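Local coordinates for dihydrodipicolinate synthase family protein (Sinorhizobium meliloti, PDB 4DNH) that is of unknown function but folds as a TIM barrel and probably belongs to the dihydrodipicolinate synthase family, at residues Trp72-Val78 / Arg110-Ala116; Ile188-Glu193 / Tyr202-His208; Ala85-Leu91 / Ile343-Gln347; Tyr16-Gly20 / Phe359-Lys364. One frame throughout, in Å; residues are numbered along the deposited sequence.

How the contacts relate
Contacts 1 and 2 both reach the eight-stranded parallel barrel, at strands 77-80 and 115-119 and at strand 186-191, on opposite sides of the chain's centre. Contact 1 mixes backbone bonds between neighbouring strands with a partly exposed salt-bridge network, whereas contact 2 is buried and mainly aromatic, with one imidazole-carboxylate bond at its partly exposed end. Contact 3, also buried, joins a loop that follows strand 77-80 to residues 343-347 in the helical C-terminal region, with a glutamine amide as its polar link. Farthest from the centre, contact 4 fastens an N-terminal strand to helix 352-364 through one aspartate. No two contacts touch; contacts 2 and 3 come nearest, about 7 Å between nearest atoms.

Contact 1: residues Trp72-Val78 / Arg110-Ala116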
loop_
_atom_site.group_PDB
_atom_site.type_symbol
_atom_site.label_atom_id
_atom_site.label_comp_id
_atom_site.label_asym_id
_atom_site.label_seq_id
_atom_site.Cartn_x
_atom_site.Cartn_y
_atom_site.Cartn_z
ATOM N N TRP A 72 13.508 -0.666 -4.353
ATOM C CA TRP A 72 14.740 -1.170 -3.740
ATOM C C TRP A 72 15.883 -0.207 -3.851
ATOM O O TRP A 72 16.616 -0.047 -2.880
ATOM C CB TRP A 72 15.097 -2.541 -4.258
ATOM C CG TRP A 72 14.098 -3.586 -3.837
ATOM C CD1 TRP A 72 13.454 -3.697 -2.606
ATOM C CD2 TRP A 72 13.598 -4.720 -4.631
ATOM N NE1 TRP A 72 12.619 -4.784 -2.586
ATOM C CE2 TRP A 72 12.653 -5.442 -3.765
ATOM C CE3 TRP A 72 13.828 -5.196 -5.927
ATOM C CZ2 TRP A 72 11.984 -6.584 -4.195
ATOM C CZ3 TRP A 72 13.142 -6.345 -6.351
ATOM C CH2 TRP A 72 12.241 -7.018 -5.502
ATOM N N ASP A 73 16.003 0.473 -4.999
ATOM C CA ASP A 73 17.072 1.478 -5.253
ATOM C C ASP A 73 17.040 2.613 -4.254
ATOM O O ASP A 73 18.086 3.127 -3.864
ATOM C CB ASP A 73 16.941 2.112 -6.648
ATOM C CG ASP A 73 17.398 1.190 -7.773
ATOM O OD1 ASP A 73 18.008 0.136 -7.499
ATOM O OD2 ASP A 73 17.132 1.525 -8.950
ATOM N N LEU A 74 15.829 3.010 -3.864
ATOM C CA LEU A 74 15.627 4.101 -2.923
ATOM C C LEU A 74 15.706 3.636 -1.465
ATOM O O LEU A 74 15.548 4.442 -0.537
ATOM C CB LEU A 74 14.292 4.801 -3.190
ATOM C CG LEU A 74 14.161 5.556 -4.520
ATOM C CD1 LEU A 74 12.700 5.855 -4.801
ATOM C CD2 LEU A 74 14.964 6.848 -4.571
ATOM N N GLY A 75 15.945 2.342 -1.269
ATOM C CA GLY A 75 16.089 1.783 0.067
ATOM C C GLY A 75 14.802 1.318 0.707
ATOM O O GLY A 75 14.837 0.763 1.804
ATOM N N LEU A 76 13.670 1.538 0.031
ATOM C CA LEU A 76 12.356 1.160 0.566
ATOM C C LEU A 76 12.145 -0.322 0.386
ATOM O O LEU A 76 12.619 -0.903 -0.587
ATOM C CB LEU A 76 11.238 1.930 -0.149
ATOM C CG LEU A 76 11.357 3.456 -0.071
ATOM C CD1 LEU A 76 10.381 4.138 -1.010
ATOM C CD2 LEU A 76 11.121 3.928 1.346
ATOM N N GLY A 77 11.464 -0.954 1.331
ATOM C CA GLY A 77 11.082 -2.355 1.145
ATOM C C GLY A 77 9.862 -2.462 0.240
ATOM O O GLY A 77 9.166 -1.468 -0.008
ATOM N N VAL A 78 9.585 -3.667 -0.236
ATOM C CA VAL A 78 8.441 -3.894 -1.087
ATOM C C VAL A 78 7.442 -4.831 -0.386
ATOM O O VAL A 78 7.812 -5.927 0.082
ATOM C CB VAL A 78 8.886 -4.464 -2.465
ATOM C CG1 VAL A 78 7.718 -5.110 -3.207
ATOM C CG2 VAL A 78 9.525 -3.376 -3.325
ATOM N N ARG A 110 19.462 -9.345 -5.959
ATOM C CA ARG A 110 19.961 -8.063 -5.480
ATOM C C ARG A 110 20.505 -8.240 -4.077
ATOM O O ARG A 110 19.959 -9.038 -3.317
ATOM C CB ARG A 110 18.822 -7.054 -5.387
ATOM C CG ARG A 110 18.449 -6.350 -6.674
ATOM C CD ARG A 110 17.330 -5.357 -6.362
ATOM N NE ARG A 110 17.842 -4.104 -5.804
ATOM C CZ ARG A 110 17.763 -2.920 -6.414
ATOM N NH1 ARG A 110 17.157 -2.800 -7.587
ATOM N NH2 ARG A 110 18.282 -1.844 -5.835
ATOM N N PRO A 111 21.579 -7.502 -3.720
ATOM C CA PRO A 111 22.011 -7.569 -2.323
ATOM C C PRO A 111 21.033 -6.880 -1.369
ATOM O O PRO A 111 20.904 -7.320 -0.235
ATOM C CB PRO A 111 23.373 -6.866 -2.327
ATOM C CG PRO A 111 23.372 -6.026 -3.547
ATOM C CD PRO A 111 22.520 -6.737 -4.557
ATOM N N ASP A 112 20.329 -5.844 -1.841
ATOM C CA ASP A 112 19.527 -4.973 -0.961
ATOM C C ASP A 112 18.034 -4.932 -1.279
ATOM O O ASP A 112 17.486 -3.874 -1.575
ATOM C CB ASP A 112 20.111 -3.543 -0.927
ATOM C CG ASP A 112 19.899 -2.749 -2.249
ATOM O OD1 ASP A 112 19.523 -3.329 -3.298
ATOM O OD2 ASP A 112 20.120 -1.514 -2.217
ATOM N N ALA A 113 17.371 -6.074 -1.206
ATOM C CA ALA A 113 15.959 -6.127 -1.531
ATOM C C ALA A 113 15.103 -6.687 -0.393
ATOM O O ALA A 113 15.050 -7.906 -0.193
ATOM C CB ALA A 113 15.744 -6.918 -2.812
ATOM N N LEU A 114 14.437 -5.796 0.343
ATOM C CA LEU A 114 13.520 -6.201 1.401
ATOM C C LEU A 114 12.108 -6.336 0.812
ATOM O O LEU A 114 11.637 -5.477 0.063
ATOM C CB LEU A 114 13.552 -5.194 2.549
ATOM C CG LEU A 114 12.429 -5.177 3.610
ATOM C CD1 LEU A 114 12.580 -6.297 4.637
ATOM C CD2 LEU A 114 12.393 -3.821 4.311
ATOM N N ILE A 115 11.435 -7.424 1.156
ATOM C CA ILE A 115 10.189 -7.800 0.521
ATOM C C ILE A 115 9.436 -8.755 1.427
ATOM O O ILE A 115 10.030 -9.610 2.088
ATOM C CB ILE A 115 10.415 -8.398 -0.909
ATOM C CG1 ILE A 115 9.104 -8.922 -1.504
ATOM C CG2 ILE A 115 11.503 -9.481 -0.908
ATOM C CD1 ILE A 115 9.067 -8.907 -3.012
ATOM N N ALA A 116 8.119 -8.579 1.467
ATOM C CA ALA A 116 7.235 -9.459 2.205
ATOM C C ALA A 116 5.957 -9.559 1.401
ATOM O O ALA A 116 5.538 -8.585 0.756
ATOM C CB ALA A 116 6.965 -8.913 3.604
#
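Trp72, in the last turn of helix 61-73, lays its indole on Ala113, just ahead of strand 115-119, within a TIM barrel where strands 77-80 and 115-119 are parallel neighbours joined by helix 93-108. From the backbone outward, Trp72 CB sits over the centre of the Arg110 guanidinium, 3.4 Å from Arg110 CZ. With CG anti to the carbonyl carbon (chi1 -67°), the ring swings over Ala113, whose CB lies 3.5 Å from the five-membered-ring centroid in a CH-pi contact; CE3 meets Arg110 CD, and CZ2 runs into Ile115 CD1 at the ring edge. Val78 CG2 lies on the opposite face, offset toward the rim, so the indole is sandwiched between Val78 of its own segment and Ala113 of the other. The guanidinium bridges two carboxylates: Arg110 NH2 reaches Asp73 OD1 at 2.6 Å, on its anti side, while NE and NH2 together grip Asp112 OD1. His69 takes a further bond from Arg110 NH1. Gly75 ends the helix in a Schellman motif, turning the chain back toward the sheet. There Val78 and Ile115 form a parallel bridge, with Ala116 N bonded to Val78 O at 3.0 Å. At the polar edge of the indole, Trp72 NE1 donates to Leu114 O at 2.9 Å from above the carbonyl plane, while Val78 N reaches that oxygen from the opposite face at 2.8 Å.

Contact 2: residues Ile188-Glu193 / Tyr202-His208; sequences IHWLGE and YWGNADH
Tyr202 begins the contact with its CB 4.4 Å from Trp190 NE1, while its hydroxyl leaves the pair to bond Tyr175 and the backbone N of Ser158. Next comes Trp203, held at positive phi, with its indole directed at Trp190 on strand 186-191 of the TIM barrel. The two indoles make a T-shaped stack: the NE1-CD1 edge of Trp203 stands on one face of Trp190, Trp203 NE1 coming within 3.4 Å of Trp190 CD2, with the five-membered rings at 89° and their centroids 4.5 Å apart. Trp190 CG lies anti to its own backbone N (chi1 -171°), which carries the ring out from the strand to receive that edge. Farther along the Trp203 indole, CZ2 rests 4.1 Å from Ile188 CG2. The loop then turns at Asn205, whose OD1 accepts from Asp207 N at 2.8 Å in an Asx turn, and Asp207 in turn N-caps helix 208-221. His208 opens that helix: its carbonyl O meets the edge of Trp190 at CH2, 3.5 Å away, and its imidazole NE2 donates to Glu193 OE1 at 2.7 Å. That bond is bent, 135° at the hydrogen, and comes from the syn side but tilted out of the carboxylate plane. It ties the start of helix 208-221 to the chain just after strand 186-191 and fixes the imidazole's rotation, at the partly exposed end of an otherwise aromatic, buried contact.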
loop_
_atom_site.group_PDB
_atom_site.type_symbol
_atom_site.label_atom_id
_atom_site.label_comp_id
_atom_site.label_asym_id
_atom_site.label_seq_id
_atom_site.Cartn_x
_atom_site.Cartn_y
_atom_site.Cartn_z
ATOM N N ILE A 188 0.944 -8.885 10.507
ATOM C CA ILE A 188 -0.500 -9.023 10.471
ATOM C C ILE A 188 -1.122 -7.756 9.918
ATOM O O ILE A 188 -0.763 -6.637 10.292
ATOM C CB ILE A 188 -1.079 -9.332 11.866
ATOM C CG1 ILE A 188 -0.692 -10.752 12.288
ATOM C CG2 ILE A 188 -2.594 -9.153 11.877
ATOM C CD1 ILE A 188 -1.245 -11.181 13.629
ATOM N N HIS A 189 -2.075 -7.936 9.021
ATOM C CA HIS A 189 -2.716 -6.804 8.409
ATOM C C HIS A 189 -4.167 -6.669 8.812
ATOM O O HIS A 189 -4.993 -7.550 8.561
ATOM C CB HIS A 189 -2.541 -6.881 6.913
ATOM C CG HIS A 189 -3.030 -5.668 6.182
ATOM N ND1 HIS A 189 -3.326 -5.689 4.875
ATOM C CD2 HIS A 189 -3.284 -4.370 6.628
ATOM C CE1 HIS A 189 -3.745 -4.471 4.496
ATOM N NE2 HIS A 189 -3.715 -3.665 5.570
ATOM N N TRP A 190 -4.458 -5.557 9.485
ATOM C CA TRP A 190 -5.815 -5.135 9.786
ATOM C C TRP A 190 -6.232 -4.082 8.787
ATOM O O TRP A 190 -5.891 -2.907 8.918
ATOM C CB TRP A 190 -5.881 -4.599 11.202
ATOM C CG TRP A 190 -7.283 -4.333 11.669
ATOM C CD1 TRP A 190 -8.463 -4.448 10.935
ATOM C CD2 TRP A 190 -7.701 -3.842 12.985
ATOM N NE1 TRP A 190 -9.542 -4.090 11.690
ATOM C CE2 TRP A 190 -9.155 -3.716 12.932
ATOM C CE3 TRP A 190 -7.039 -3.518 14.160
ATOM C CZ2 TRP A 190 -9.898 -3.280 14.026
ATOM C CZ3 TRP A 190 -7.793 -3.082 15.258
ATOM C CH2 TRP A 190 -9.187 -2.965 15.189
ATOM N N LEU A 191 -6.961 -4.521 7.760
ATOM C CA LEU A 191 -7.433 -3.681 6.666
ATOM C C LEU A 191 -8.855 -3.190 6.966
ATOM O O LEU A 191 -9.757 -4.007 7.136
ATOM C CB LEU A 191 -7.428 -4.518 5.379
ATOM C CG LEU A 191 -7.701 -3.956 3.971
ATOM C CD1 LEU A 191 -6.755 -2.816 3.619
ATOM C CD2 LEU A 191 -7.581 -5.072 2.943
ATOM N N GLY A 192 -9.054 -1.874 7.032
ATOM C CA GLY A 192 -10.382 -1.298 7.331
ATOM C C GLY A 192 -11.416 -1.386 6.206
ATOM O O GLY A 192 -11.067 -1.625 5.046
ATOM N N GLU A 193 -12.688 -1.192 6.561
ATOM C CA GLU A 193 -13.814 -1.346 5.623
ATOM C C GLU A 193 -13.892 -0.314 4.495
ATOM O O GLU A 193 -14.591 -0.525 3.496
ATOM C CB GLU A 193 -15.179 -1.454 6.342
ATOM C CG GLU A 193 -15.396 -0.541 7.539
ATOM C CD GLU A 193 -14.964 -1.190 8.847
ATOM O OE1 GLU A 193 -13.932 -0.760 9.408
ATOM O OE2 GLU A 193 -15.643 -2.141 9.305
ATOM N N TYR A 202 -14.162 -6.881 11.410
ATOM C CA TYR A 202 -13.085 -7.858 11.555
ATOM C C TYR A 202 -12.587 -7.951 13.013
ATOM O O TYR A 202 -12.569 -6.941 13.734
ATOM C CB TYR A 202 -11.936 -7.552 10.583
ATOM C CG TYR A 202 -11.140 -8.774 10.187
ATOM C CD1 TYR A 202 -11.616 -9.654 9.221
ATOM C CD2 TYR A 202 -9.909 -9.054 10.785
ATOM C CE1 TYR A 202 -10.890 -10.779 8.856
ATOM C CE2 TYR A 202 -9.173 -10.174 10.426
ATOM C CZ TYR A 202 -9.665 -11.034 9.460
ATOM O OH TYR A 202 -8.944 -12.149 9.104
ATOM N N TRP A 203 -12.200 -9.167 13.421
ATOM C CA TRP A 203 -11.868 -9.558 14.810
ATOM C C TRP A 203 -13.062 -9.930 15.658
ATOM O O TRP A 203 -12.906 -10.410 16.782
ATOM C CB TRP A 203 -10.964 -8.550 15.524
ATOM C CG TRP A 203 -9.688 -8.267 14.769
ATOM C CD1 TRP A 203 -9.299 -7.065 14.189
ATOM C CD2 TRP A 203 -8.599 -9.208 14.457
ATOM N NE1 TRP A 203 -8.077 -7.192 13.573
ATOM C CE2 TRP A 203 -7.602 -8.446 13.697
ATOM C CE3 TRP A 203 -8.354 -10.546 14.733
ATOM C CZ2 TRP A 203 -6.431 -9.022 13.231
ATOM C CZ3 TRP A 203 -7.164 -11.117 14.262
ATOM C CH2 TRP A 203 -6.228 -10.369 13.526
ATOM N N GLY A 204 -14.263 -9.718 15.124
ATOM C CA GLY A 204 -15.493 -10.150 15.775
ATOM C C GLY A 204 -16.358 -9.069 16.398
ATOM O O GLY A 204 -17.372 -9.377 17.022
ATOM N N ASN A 205 -15.964 -7.807 16.246
ATOM C CA ASN A 205 -16.762 -6.690 16.750
ATOM C C ASN A 205 -16.881 -5.540 15.753
ATOM O O ASN A 205 -15.910 -5.180 15.081
ATOM C CB ASN A 205 -16.198 -6.171 18.070
ATOM C CG ASN A 205 -17.239 -5.442 18.899
ATOM O OD1 ASN A 205 -17.917 -4.529 18.422
ATOM N ND2 ASN A 205 -17.376 -5.851 20.153
ATOM N N ALA A 206 -18.076 -4.956 15.679
ATOM C CA ALA A 206 -18.335 -3.816 14.790
ATOM C C ALA A 206 -17.623 -2.532 15.270
ATOM O O ALA A 206 -17.378 -1.610 14.484
ATOM C CB ALA A 206 -19.835 -3.599 14.636
ATOM N N ASP A 207 -17.296 -2.508 16.565
ATOM C CA ASP A 207 -16.604 -1.401 17.219
ATOM C C ASP A 207 -15.101 -1.635 17.179
ATOM O O ASP A 207 -14.607 -2.633 17.713
ATOM C CB ASP A 207 -17.080 -1.278 18.674
ATOM C CG ASP A 207 -16.420 -0.132 19.424
ATOM O OD1 ASP A 207 -15.401 0.414 18.955
ATOM O OD2 ASP A 207 -16.930 0.235 20.503
ATOM N N HIS A 208 -14.378 -0.696 16.575
ATOM C CA HIS A 208 -12.928 -0.813 16.410
ATOM C C HIS A 208 -12.137 -0.884 17.698
ATOM O O HIS A 208 -11.056 -1.467 17.730
ATOM C CB HIS A 208 -12.397 0.296 15.502
ATOM C CG HIS A 208 -12.851 0.174 14.067
ATOM N ND1 HIS A 208 -13.207 1.240 13.325
ATOM C CD2 HIS A 208 -13.005 -0.945 13.243
ATOM C CE1 HIS A 208 -13.560 0.831 12.086
ATOM N NE2 HIS A 208 -13.438 -0.507 12.039
#

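Contact 3: residues Ala85-Leu91 / Ile343-Gln347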
loop_
_atom_site.group_PDB
_atom_site.type_symbol
_atom_site.label_atom_id
_atom_site.label_comp_id
_atom_site.label_asym_id
_atom_site.label_seq_id
_atom_site.Cartn_x
_atom_site.Cartn_y
_atom_site.Cartn_z
ATOM N N ALA A 85 -1.745 -3.335 -4.909
ATOM C CA ALA A 85 -1.569 -4.065 -6.175
ATOM C C ALA A 85 -2.918 -4.595 -6.615
ATOM O O ALA A 85 -3.002 -5.427 -7.499
ATOM C CB ALA A 85 -0.558 -5.185 -6.023
ATOM N N GLN A 86 -3.964 -4.098 -5.949
ATOM C CA GLN A 86 -5.370 -4.326 -6.310
ATOM C C GLN A 86 -5.854 -5.707 -5.954
ATOM O O GLN A 86 -6.845 -6.178 -6.520
ATOM C CB GLN A 86 -5.669 -3.972 -7.777
ATOM C CG GLN A 86 -5.728 -2.471 -8.013
ATOM C CD GLN A 86 -5.621 -2.080 -9.476
ATOM O OE1 GLN A 86 -4.540 -1.735 -9.965
ATOM N NE2 GLN A 86 -6.743 -2.128 -10.185
ATOM N N ARG A 87 -5.139 -6.337 -5.015
ATOM C CA ARG A 87 -5.486 -7.633 -4.435
ATOM C C ARG A 87 -6.954 -7.653 -3.994
ATOM O O ARG A 87 -7.434 -6.706 -3.352
ATOM C CB ARG A 87 -4.578 -7.903 -3.229
ATOM C CG ARG A 87 -4.639 -9.327 -2.683
ATOM C CD ARG A 87 -3.824 -10.280 -3.548
ATOM N NE ARG A 87 -3.711 -11.591 -2.935
ATOM C CZ ARG A 87 -2.673 -12.013 -2.217
ATOM N NH1 ARG A 87 -2.705 -13.232 -1.696
ATOM N NH2 ARG A 87 -1.604 -11.232 -2.012
ATOM N N GLY A 88 -7.670 -8.721 -4.341
ATOM C CA GLY A 88 -9.100 -8.842 -3.980
ATOM C C GLY A 88 -10.070 -7.941 -4.749
ATOM O O GLY A 88 -11.282 -8.104 -4.634
HETATM N N MSE A 89 -9.535 -7.003 -5.537
HETATM C CA MSE A 89 -10.320 -5.990 -6.246
HETATM C C MSE A 89 -9.735 -5.794 -7.640
HETATM O O MSE A 89 -9.422 -4.666 -8.068
HETATM C CB MSE A 89 -10.330 -4.712 -5.393
HETATM C CG MSE A 89 -11.603 -3.879 -5.618
HETATM SE SE MSE A 89 -11.455 -2.070 -4.812
HETATM C CE MSE A 89 -11.560 -0.896 -6.394
ATOM N N GLY A 90 -9.580 -6.903 -8.361
ATOM C CA GLY A 90 -8.959 -6.896 -9.683
ATOM C C GLY A 90 -7.813 -7.887 -9.871
ATOM O O GLY A 90 -7.622 -8.430 -10.966
ATOM N N LEU A 91 -7.030 -8.113 -8.820
ATOM C CA LEU A 91 -5.898 -9.021 -8.907
ATOM C C LEU A 91 -6.232 -10.334 -8.220
ATOM O O LEU A 91 -6.216 -10.413 -7.007
ATOM C CB LEU A 91 -4.651 -8.381 -8.291
ATOM C CG LEU A 91 -3.347 -9.158 -8.531
ATOM C CD1 LEU A 91 -2.838 -8.886 -9.927
ATOM C CD2 LEU A 91 -2.267 -8.822 -7.519
ATOM N N ILE A 343 -5.365 -2.575 -14.181
ATOM C CA ILE A 343 -6.144 -3.766 -13.839
ATOM C C ILE A 343 -7.544 -3.312 -13.418
ATOM O O ILE A 343 -7.699 -2.265 -12.782
ATOM C CB ILE A 343 -5.522 -4.501 -12.651
ATOM C CG1 ILE A 343 -4.298 -5.282 -13.086
ATOM C CG2 ILE A 343 -6.532 -5.456 -12.030
ATOM C CD1 ILE A 343 -3.538 -5.820 -11.896
ATOM N N GLY A 344 -8.553 -4.094 -13.773
ATOM C CA GLY A 344 -9.922 -3.783 -13.403
ATOM C C GLY A 344 -10.484 -2.581 -14.134
ATOM O O GLY A 344 -11.649 -2.247 -13.943
ATOM N N GLY A 345 -9.679 -1.912 -14.965
ATOM C CA GLY A 345 -10.189 -0.773 -15.739
ATOM C C GLY A 345 -10.404 0.453 -14.872
ATOM O O GLY A 345 -11.197 1.339 -15.175
ATOM N N GLN A 346 -9.652 0.527 -13.797
ATOM C CA GLN A 346 -9.840 1.578 -12.822
ATOM C C GLN A 346 -9.228 2.952 -13.132
ATOM O O GLN A 346 -9.328 3.864 -12.291
ATOM C CB GLN A 346 -9.414 1.059 -11.454
ATOM C CG GLN A 346 -10.433 0.074 -10.921
ATOM C CD GLN A 346 -9.968 -0.641 -9.689
ATOM O OE1 GLN A 346 -10.281 -1.815 -9.493
ATOM N NE2 GLN A 346 -9.222 0.052 -8.844
ATOM N N GLN A 347 -8.622 3.120 -14.316
ATOM C CA GLN A 347 -8.159 4.449 -14.742
ATOM C C GLN A 347 -9.287 5.477 -14.627
ATOM O O GLN A 347 -9.034 6.681 -14.600
ATOM C CB GLN A 347 -7.822 4.506 -16.227
ATOM C CG GLN A 347 -7.072 3.386 -16.827
ATOM C CD GLN A 347 -7.954 2.295 -17.337
ATOM O OE1 GLN A 347 -8.127 1.297 -16.644
ATOM N NE2 GLN A 347 -8.491 2.449 -18.554
HETATM O O HOH W 1 -2.975 -1.197 -12.370
#
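A buried loop-to-loop contact sets Gln86 against Ile343, joining the segment between strand 77-80 and helix 93-108 of the TIM barrel to the one leading into helix 352-364. Residues Gln86-Met89 form a type II beta turn. Gln86 O takes bonds from both Met89 N and Leu91 N, one from each face of its carbonyl plane, which holds the loop folded as Gln86 reaches across. Ile343 fits against this fold with both branches: CG2 lies 3.3 Å from Gly90 O, and CD1 meets Leu91 CD1 at 3.7 Å. Selenomethionine Met89 lays its CE against the amide end of Gln346. Arg87 of the turn forms a salt bridge with Asp122 and bonds the carbonyls of Ser81 and Gly118. A chi1 of -75° places Gln86 CG beside its backbone N, and the extended chain beyond runs antiparallel alongside the Ile343 side chain. Gln86 NE2 donates to Ile343 O at 2.8 Å, from above the carbonyl plane.

Contact 4: residues Tyr16-Gly20 / Phe359-Lys364; sequences YDLTG and FRLADK
Tyr16 and Asp363 meet where the contact is tightest, the phenol OH donating to Asp363 OD2 at 2.6 Å. The carboxylate is turned almost perpendicular to the ring, its plane 83° away, and offers Tyr16 the anti lone pair of OD2. The syn lone pair of that oxygen takes Thr19 N at 3.0 Å, and Gly20 N gives OD1 a bond of 2.7 Å. Three donors from one short segment thus fix the carboxylate's rotation. A chi1 of 162° sets Asp363 CG opposite the backbone N, so that the group projects from helix 352-364 toward them. Strand 12-17 pairs antiparallel with strand 4-9, and this small N-terminal hairpin is thereby fastened to a C-terminal helix apart from the barrel strands. Beneath the bonds, Arg360 CG sits over the centre of the Tyr16 ring, 3.8 Å from its centroid, in a CH-pi contact; its guanidinium reaches on to Glu357. The edge of the Phe359 ring meets Leu18, Phe359 CE1 lying 3.5 Å from Leu18 CD2. The exposed side, by contrast, is thinner: Thr19 and Lys364 lie alongside each other, Thr19 OG1 4.0 Å from Lys364 CG, and the Lys364 chain bends at chi3 as its CG, CD and CE pass the Tyr16 hydroxyl.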
loop_
_atom_site.group_PDB
_atom_site.type_symbol
_atom_site.label_atom_id
_atom_site.label_comp_id
_atom_site.label_asym_id
_atom_site.label_seq_id
_atom_site.Cartn_x
_atom_site.Cartn_y
_atom_site.Cartn_z
ATOM N N TYR A 16 -2.474 27.233 -14.311
ATOM C CA TYR A 16 -1.679 26.766 -13.205
ATOM C C TYR A 16 -0.229 26.810 -13.597
ATOM O O TYR A 16 0.169 26.193 -14.580
ATOM C CB TYR A 16 -2.063 25.357 -12.793
ATOM C CG TYR A 16 -1.294 24.902 -11.578
ATOM C CD1 TYR A 16 -1.617 25.398 -10.306
ATOM C CD2 TYR A 16 -0.218 23.999 -11.695
ATOM C CE1 TYR A 16 -0.907 25.000 -9.186
ATOM C CE2 TYR A 16 0.504 23.597 -10.572
ATOM C CZ TYR A 16 0.151 24.104 -9.320
ATOM O OH TYR A 16 0.826 23.720 -8.184
ATOM N N ASP A 17 0.551 27.566 -12.832
ATOM C CA ASP A 17 2.001 27.626 -12.992
ATOM C C ASP A 17 2.623 26.647 -12.018
ATOM O O ASP A 17 2.289 26.661 -10.831
ATOM C CB ASP A 17 2.518 29.040 -12.662
ATOM C CG ASP A 17 1.815 30.128 -13.453
ATOM O OD1 ASP A 17 1.681 29.980 -14.689
ATOM O OD2 ASP A 17 1.406 31.138 -12.835
ATOM N N LEU A 18 3.530 25.804 -12.500
ATOM C CA LEU A 18 4.196 24.851 -11.600
ATOM C C LEU A 18 5.249 25.578 -10.770
ATOM O O LEU A 18 6.062 26.321 -11.323
ATOM C CB LEU A 18 4.855 23.699 -12.354
ATOM C CG LEU A 18 4.284 23.011 -13.594
ATOM C CD1 LEU A 18 4.885 21.608 -13.662
ATOM C CD2 LEU A 18 2.764 22.947 -13.639
ATOM N N THR A 19 5.226 25.364 -9.452
ATOM C CA THR A 19 6.157 26.046 -8.531
ATOM C C THR A 19 6.999 25.102 -7.656
ATOM O O THR A 19 7.797 25.554 -6.843
ATOM C CB THR A 19 5.433 27.033 -7.583
ATOM O OG1 THR A 19 4.498 26.318 -6.771
ATOM C CG2 THR A 19 4.727 28.149 -8.346
ATOM N N GLY A 20 6.824 23.801 -7.807
ATOM C CA GLY A 20 7.570 22.856 -6.986
ATOM C C GLY A 20 9.008 22.667 -7.424
ATOM O O GLY A 20 9.341 22.822 -8.606
ATOM N N PHE A 359 -2.371 16.503 -9.829
ATOM C CA PHE A 359 -1.223 17.144 -10.477
ATOM C C PHE A 359 -0.707 18.392 -9.724
ATOM O O PHE A 359 0.502 18.509 -9.499
ATOM C CB PHE A 359 -1.564 17.412 -11.954
ATOM C CG PHE A 359 -0.517 18.174 -12.728
ATOM C CD1 PHE A 359 -0.483 19.573 -12.701
ATOM C CD2 PHE A 359 0.391 17.500 -13.541
ATOM C CE1 PHE A 359 0.466 20.274 -13.437
ATOM C CE2 PHE A 359 1.342 18.194 -14.289
ATOM C CZ PHE A 359 1.383 19.585 -14.237
ATOM N N ARG A 360 -1.593 19.305 -9.313
ATOM C CA ARG A 360 -1.158 20.514 -8.555
ATOM C C ARG A 360 -0.527 20.171 -7.222
ATOM O O ARG A 360 0.518 20.706 -6.864
ATOM C CB ARG A 360 -2.310 21.456 -8.247
ATOM C CG ARG A 360 -3.157 21.916 -9.412
ATOM C CD ARG A 360 -4.234 22.847 -8.880
ATOM N NE ARG A 360 -5.131 23.256 -9.938
ATOM C CZ ARG A 360 -6.213 22.581 -10.318
ATOM N NH1 ARG A 360 -6.562 21.450 -9.710
ATOM N NH2 ARG A 360 -6.954 23.052 -11.308
ATOM N N LEU A 361 -1.180 19.294 -6.465
ATOM C CA LEU A 361 -0.645 18.891 -5.169
ATOM C C LEU A 361 0.663 18.102 -5.339
ATOM O O LEU A 361 1.592 18.265 -4.541
ATOM C CB LEU A 361 -1.684 18.113 -4.362
ATOM C CG LEU A 361 -2.983 18.860 -3.991
ATOM C CD1 LEU A 361 -4.034 17.885 -3.504
ATOM C CD2 LEU A 361 -2.763 19.959 -2.955
ATOM N N ALA A 362 0.758 17.286 -6.394
ATOM C CA ALA A 362 2.035 16.605 -6.719
ATOM C C ALA A 362 3.147 17.602 -7.046
ATOM O O ALA A 362 4.281 17.442 -6.592
ATOM C CB ALA A 362 1.862 15.612 -7.857
ATOM N N ASP A 363 2.816 18.631 -7.827
ATOM C CA ASP A 363 3.767 19.709 -8.140
ATOM C C ASP A 363 4.304 20.379 -6.875
ATOM O O ASP A 363 5.510 20.525 -6.708
ATOM C CB ASP A 363 3.133 20.767 -9.051
ATOM C CG ASP A 363 3.894 22.092 -9.038
ATOM O OD1 ASP A 363 5.141 22.096 -9.149
ATOM O OD2 ASP A 363 3.243 23.144 -8.919
ATOM N N LYS A 364 3.396 20.772 -5.988
ATOM C CA LYS A 364 3.772 21.522 -4.796
ATOM C C LYS A 364 4.397 20.658 -3.705
ATOM O O LYS A 364 4.832 21.168 -2.686
ATOM C CB LYS A 364 2.563 22.303 -4.270
ATOM C CG LYS A 364 2.203 23.479 -5.172
ATOM C CD LYS A 364 0.982 24.243 -4.679
ATOM C CE LYS A 364 -0.307 23.458 -4.866
ATOM N NZ LYS A 364 -1.427 24.093 -4.115
#